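Local coordinates for odorant-binding protein 1F (Rattus norvegicus, PDB 3FIQ), which is a lipocalin that probably binds a wide variety of odorant molecules in the nasal epithelium, at residues A[46-51]-A[76-81]; A[90-95]-A[129-134]. One frame throughout, in Å; residues are numbered along the deposited sequence. Where two conformers were deposited one is given.

Contact 1: residues A[46-51]-A[76-81]; sequences DECQEL and GRYTTD
The ring of Tyr78 receives Leu51 over one face and the carbonyl oxygen of Cys48 at its edge, while the Phe88 ring of strand 85-93 meets it with the two planes about 15° apart. Leu51 CD2 stands close to the ring normal, 4.2 Å from the centroid of the Tyr78 ring, a CH-pi contact made over the middle of the ring. Lower on the same side chain, Leu51 CB touches Tyr78 CE2 at 3.8 Å, and the two side chains cross at about a right angle. At the rim, Tyr78 OH donates a hydrogen bond to Cys48 O, 2.7 Å long, with a C=O...donor angle of 145° and in the carbonyl plane. CG anti to the carbonyl carbon (chi1 -71°) sends the tyrosine ring toward residues 48-51, where its hydroxyl meets that oxygen. Strand 62-72 lies between strands 50-59 and 78-81 in the sheet. Ile7 touches Cys48, Leu51 and Tyr78, and Cys48 is held by its disulfide to Cys44. The arrangement ties the turn between strands 38-44 and 50-59 to a strand further along, inside the curled antiparallel sheet of the lipocalin beta-barrel.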
# COMPACT_ATOMS: atom_id res chain seq x y z
N ASP A 46 -8.84 -18.36 -5.07
CA ASP A 46 -9.35 -18.39 -6.41
C ASP A 46 -9.53 -16.99 -6.99
O ASP A 46 -10.31 -16.14 -6.43
CB ASP A 46 -10.69 -19.13 -6.39
CG ASP A 46 -10.58 -20.51 -5.72
OD1 ASP A 46 -9.89 -21.39 -6.29
OD2 ASP A 46 -11.20 -20.72 -4.63
N GLU A 47 -8.80 -16.77 -8.09
CA GLU A 47 -8.90 -15.57 -8.90
C GLU A 47 -8.50 -14.31 -8.12
O GLU A 47 -8.63 -13.23 -8.65
CB GLU A 47 -10.34 -15.39 -9.42
CG GLU A 47 -10.98 -16.60 -10.13
CD GLU A 47 -10.11 -17.12 -11.24
OE1 GLU A 47 -9.66 -16.30 -12.08
OE2 GLU A 47 -9.84 -18.35 -11.25
N CYS A 48 -8.02 -14.47 -6.90
CA CYS A 48 -7.73 -13.33 -6.00
C CYS A 48 -8.93 -12.40 -5.85
O CYS A 48 -8.78 -11.15 -5.81
CB CYS A 48 -6.54 -12.54 -6.54
SG CYS A 48 -5.50 -11.84 -5.25
N GLN A 49 -10.11 -12.99 -5.72
CA GLN A 49 -11.35 -12.21 -5.55
C GLN A 49 -11.34 -11.54 -4.15
O GLN A 49 -11.81 -10.42 -3.98
CB GLN A 49 -12.60 -13.08 -5.71
CG GLN A 49 -13.93 -12.44 -5.23
CD GLN A 49 -14.31 -11.21 -6.02
OE1 GLN A 49 -14.20 -11.22 -7.27
NE2 GLN A 49 -14.73 -10.09 -5.29
N GLU A 50 -10.78 -12.23 -3.19
CA GLU A 50 -10.84 -11.82 -1.80
C GLU A 50 -9.42 -11.71 -1.31
O GLU A 50 -8.79 -12.75 -1.07
CB GLU A 50 -11.70 -12.81 -0.99
CG GLU A 50 -12.19 -12.35 0.33
CD GLU A 50 -13.41 -13.18 0.89
OE1 GLU A 50 -14.63 -13.06 0.48
OE2 GLU A 50 -13.10 -13.96 1.75
N LEU A 51 -8.91 -10.50 -1.14
CA LEU A 51 -7.48 -10.27 -0.80
C LEU A 51 -7.36 -9.79 0.61
O LEU A 51 -7.70 -8.64 0.94
CB LEU A 51 -6.89 -9.22 -1.77
CG LEU A 51 -5.46 -8.74 -1.52
CD1 LEU A 51 -4.47 -9.85 -1.54
CD2 LEU A 51 -5.09 -7.76 -2.64
N GLY A 76 -11.06 -4.00 -11.95
CA GLY A 76 -9.72 -4.28 -11.45
C GLY A 76 -9.45 -3.71 -10.10
O GLY A 76 -8.42 -4.08 -9.54
N ARG A 77 -10.29 -2.81 -9.60
CA ARG A 77 -10.12 -2.25 -8.31
C ARG A 77 -10.57 -3.26 -7.22
O ARG A 77 -11.45 -4.07 -7.41
CB ARG A 77 -10.87 -0.96 -8.14
CG ARG A 77 -10.22 0.27 -8.64
CD ARG A 77 -9.80 0.13 -10.07
NE ARG A 77 -9.31 1.45 -10.44
CZ ARG A 77 -8.78 1.75 -11.61
NH1 ARG A 77 -8.70 0.84 -12.54
NH2 ARG A 77 -8.38 3.00 -11.84
N TYR A 78 -9.87 -3.21 -6.10
CA TYR A 78 -10.38 -3.80 -4.86
C TYR A 78 -10.97 -2.68 -4.00
O TYR A 78 -10.42 -1.57 -3.93
CB TYR A 78 -9.17 -4.38 -4.10
CG TYR A 78 -8.62 -5.59 -4.74
CD1 TYR A 78 -7.65 -5.52 -5.72
CD2 TYR A 78 -9.06 -6.85 -4.33
CE1 TYR A 78 -7.20 -6.69 -6.33
CE2 TYR A 78 -8.57 -8.02 -4.91
CZ TYR A 78 -7.68 -7.92 -5.93
OH TYR A 78 -7.18 -9.07 -6.53
N THR A 79 -12.05 -2.96 -3.29
CA THR A 79 -12.57 -2.07 -2.28
C THR A 79 -12.38 -2.68 -0.89
O THR A 79 -12.50 -3.87 -0.68
CB THR A 79 -14.11 -1.75 -2.51
OG1 THR A 79 -14.81 -2.95 -2.59
CG2 THR A 79 -14.29 -0.90 -3.73
N THR A 80 -12.18 -1.79 0.06
CA THR A 80 -12.23 -2.14 1.47
C THR A 80 -12.46 -0.88 2.29
O THR A 80 -12.04 0.22 1.98
CB THR A 80 -10.94 -2.89 1.96
OG1 THR A 80 -11.20 -3.43 3.26
CG2 THR A 80 -9.74 -1.98 1.94
N ASP A 81 -13.12 -1.11 3.40
CA ASP A 81 -13.23 -0.13 4.47
C ASP A 81 -11.99 -0.17 5.33
O ASP A 81 -11.55 -1.22 5.71
CB ASP A 81 -14.48 -0.38 5.32
CG ASP A 81 -15.74 -0.28 4.52
OD1 ASP A 81 -15.89 0.64 3.71
OD2 ASP A 81 -16.54 -1.21 4.56

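Contact 2: residues A[90-95]-A[129-134]; sequences VLKKTD and KQELRK
Lys92 and Glu131 meet through a single salt bridge, the one direct link between residues 90-95, at the end of strand 85-93, and helix residues 129-134. Lys92 NZ donates a hydrogen bond to Glu131 OE1, 2.8 Å long. The ammonium comes to the syn side of that oxygen but sits 27° out of the carboxylate plane. The lysine chain bends at its last torsion (chi4 84°), which turns NZ to OE1, while Glu131 stretches out beyond CG from the helix.

Contacts of the aliphatic part accompany the charges: Lys92 CD lies 3.4 Å from Glu131 OE1 and 3.6 Å from Glu131 OE2, packed against both oxygens.

The second carboxylate oxygen is served by water. One molecule donates to Glu131 OE2 at 2.9 Å and to Leu91 O at 3.2 Å, bridging the helix side chain to the backbone just before Lys92. Leu91 and Lys92 form a classic beta bulge opposite Phe99, whose ring also receives Lys92 in a cation-pi contact and touches Glu131.

With Lys92 replaced by an alanine, Glu131 OE1 would probably lose its charged mate and the Phe99 ring its cation, and the carboxylate, still tied to Leu91 through water, would be freer to turn.

Both oxygens of Glu131 are thus engaged, one by charge and one through water, giving a polar, partly solvent-accessible link between helix and barrel.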
# COMPACT_ATOMS: atom_id res chain seq x y z
N VAL A 90 -3.33 -2.43 -8.78
CA VAL A 90 -1.90 -2.64 -8.99
C VAL A 90 -1.41 -1.80 -10.16
O VAL A 90 -2.00 -1.85 -11.23
CB VAL A 90 -1.67 -4.12 -9.27
CG1 VAL A 90 -0.16 -4.36 -9.61
CG2 VAL A 90 -2.08 -4.95 -8.04
N LEU A 91 -0.44 -0.96 -9.96
CA LEU A 91 0.10 -0.15 -11.02
C LEU A 91 1.31 -0.81 -11.64
O LEU A 91 1.61 -0.63 -12.82
CB LEU A 91 0.63 1.19 -10.51
CG LEU A 91 -0.25 2.16 -9.86
CD1 LEU A 91 0.55 3.39 -9.39
CD2 LEU A 91 -1.34 2.57 -10.83
N LYS A 92 2.06 -1.57 -10.87
CA LYS A 92 3.27 -2.20 -11.38
C LYS A 92 3.54 -3.40 -10.56
O LYS A 92 3.33 -3.41 -9.37
CB LYS A 92 4.47 -1.28 -11.29
CG LYS A 92 5.84 -1.97 -11.48
CD LYS A 92 6.96 -1.22 -10.75
CE LYS A 92 8.20 -2.05 -10.60
NZ LYS A 92 8.98 -1.93 -11.84
N LYS A 93 4.03 -4.45 -11.19
CA LYS A 93 4.39 -5.60 -10.37
C LYS A 93 5.56 -6.36 -11.00
O LYS A 93 5.65 -6.49 -12.23
CB LYS A 93 3.25 -6.56 -10.11
CG LYS A 93 2.54 -7.11 -11.28
CD LYS A 93 1.70 -8.38 -10.99
CE LYS A 93 1.55 -9.10 -12.34
NZ LYS A 93 0.54 -10.13 -12.41
N THR A 94 6.42 -6.86 -10.11
CA THR A 94 7.51 -7.79 -10.41
C THR A 94 7.37 -8.88 -9.38
O THR A 94 6.45 -8.85 -8.53
CB THR A 94 8.86 -7.13 -10.28
OG1 THR A 94 9.15 -6.85 -8.90
CG2 THR A 94 8.91 -5.83 -11.02
N ASP A 95 8.26 -9.88 -9.41
CA ASP A 95 8.09 -10.97 -8.45
C ASP A 95 8.30 -10.50 -7.01
O ASP A 95 7.71 -11.08 -6.09
CB ASP A 95 8.99 -12.18 -8.76
CG ASP A 95 10.44 -11.86 -8.63
OD1 ASP A 95 10.94 -11.12 -9.50
OD2 ASP A 95 11.09 -12.35 -7.67
N LYS A 129 13.08 3.59 -8.19
CA LYS A 129 12.86 4.86 -7.51
C LYS A 129 12.42 5.92 -8.49
O LYS A 129 11.55 6.72 -8.18
CB LYS A 129 14.13 5.28 -6.75
CG LYS A 129 14.38 4.40 -5.58
CD LYS A 129 15.51 4.92 -4.72
CE LYS A 129 15.80 3.99 -3.54
NZ LYS A 129 17.14 4.40 -2.95
N GLN A 130 13.05 5.93 -9.65
CA GLN A 130 12.69 6.94 -10.67
C GLN A 130 11.34 6.65 -11.24
O GLN A 130 10.56 7.59 -11.47
CB GLN A 130 13.73 7.01 -11.77
CG GLN A 130 14.98 7.60 -11.30
CD GLN A 130 14.89 9.12 -11.02
OE1 GLN A 130 14.77 9.56 -9.86
NE2 GLN A 130 14.97 9.92 -12.09
N GLU A 131 11.04 5.38 -11.44
CA GLU A 131 9.69 4.97 -11.84
C GLU A 131 8.65 5.44 -10.82
O GLU A 131 7.54 5.95 -11.18
CB GLU A 131 9.60 3.45 -11.96
CG GLU A 131 8.21 2.98 -12.43
CD GLU A 131 8.19 1.51 -12.85
OE1 GLU A 131 9.14 0.75 -12.52
OE2 GLU A 131 7.21 1.12 -13.51
N LEU A 132 8.91 5.26 -9.55
CA LEU A 132 8.01 5.71 -8.49
C LEU A 132 7.80 7.19 -8.58
O LEU A 132 6.64 7.69 -8.50
CB LEU A 132 8.52 5.35 -7.13
CG LEU A 132 7.68 5.85 -5.95
CD1 LEU A 132 6.29 5.24 -5.95
CD2 LEU A 132 8.36 5.53 -4.64
N ARG A 133 8.86 7.94 -8.74
CA ARG A 133 8.70 9.38 -8.89
C ARG A 133 7.88 9.79 -10.09
O ARG A 133 7.10 10.72 -10.01
CB ARG A 133 10.06 10.05 -8.93
CG ARG A 133 10.82 9.93 -7.61
CD ARG A 133 12.15 10.60 -7.65
NE ARG A 133 12.13 11.92 -8.26
CZ ARG A 133 11.91 13.07 -7.62
NH1 ARG A 133 11.69 13.10 -6.31
NH2 ARG A 133 11.92 14.20 -8.31
N LYS A 134 8.07 9.11 -11.23
CA LYS A 134 7.33 9.41 -12.43
C LYS A 134 5.87 9.10 -12.26
O LYS A 134 5.03 9.89 -12.66
CB LYS A 134 7.94 8.69 -13.62
CG LYS A 134 9.21 9.36 -14.18
CD LYS A 134 8.95 10.81 -14.70
CE LYS A 134 10.12 11.33 -15.59
NZ LYS A 134 10.04 12.79 -15.92
O HOH W 1 4.36 0.58 -13.98

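Overall arrangement
The two contacts are separate, with centres 20 Å apart and nearest atoms about 5 Å apart. They come in series along the chain: contact 1 closes at residue 81 before contact 2 opens at residue 90. Strand 78-81 of contact 1 and strand 85-93 of contact 2 are consecutive and pair antiparallel in the same curled sheet, so the link between them is a shared barrel wall. Contact 1 is buried and joins strand 78-81 to the start of strand 50-59 and the turn before it, whereas contact 2 lies at the surface and joins the wall to helix 126-138. Together they cover two features of the lipocalin fold, a closed-up antiparallel barrel and the helix packed against its outside.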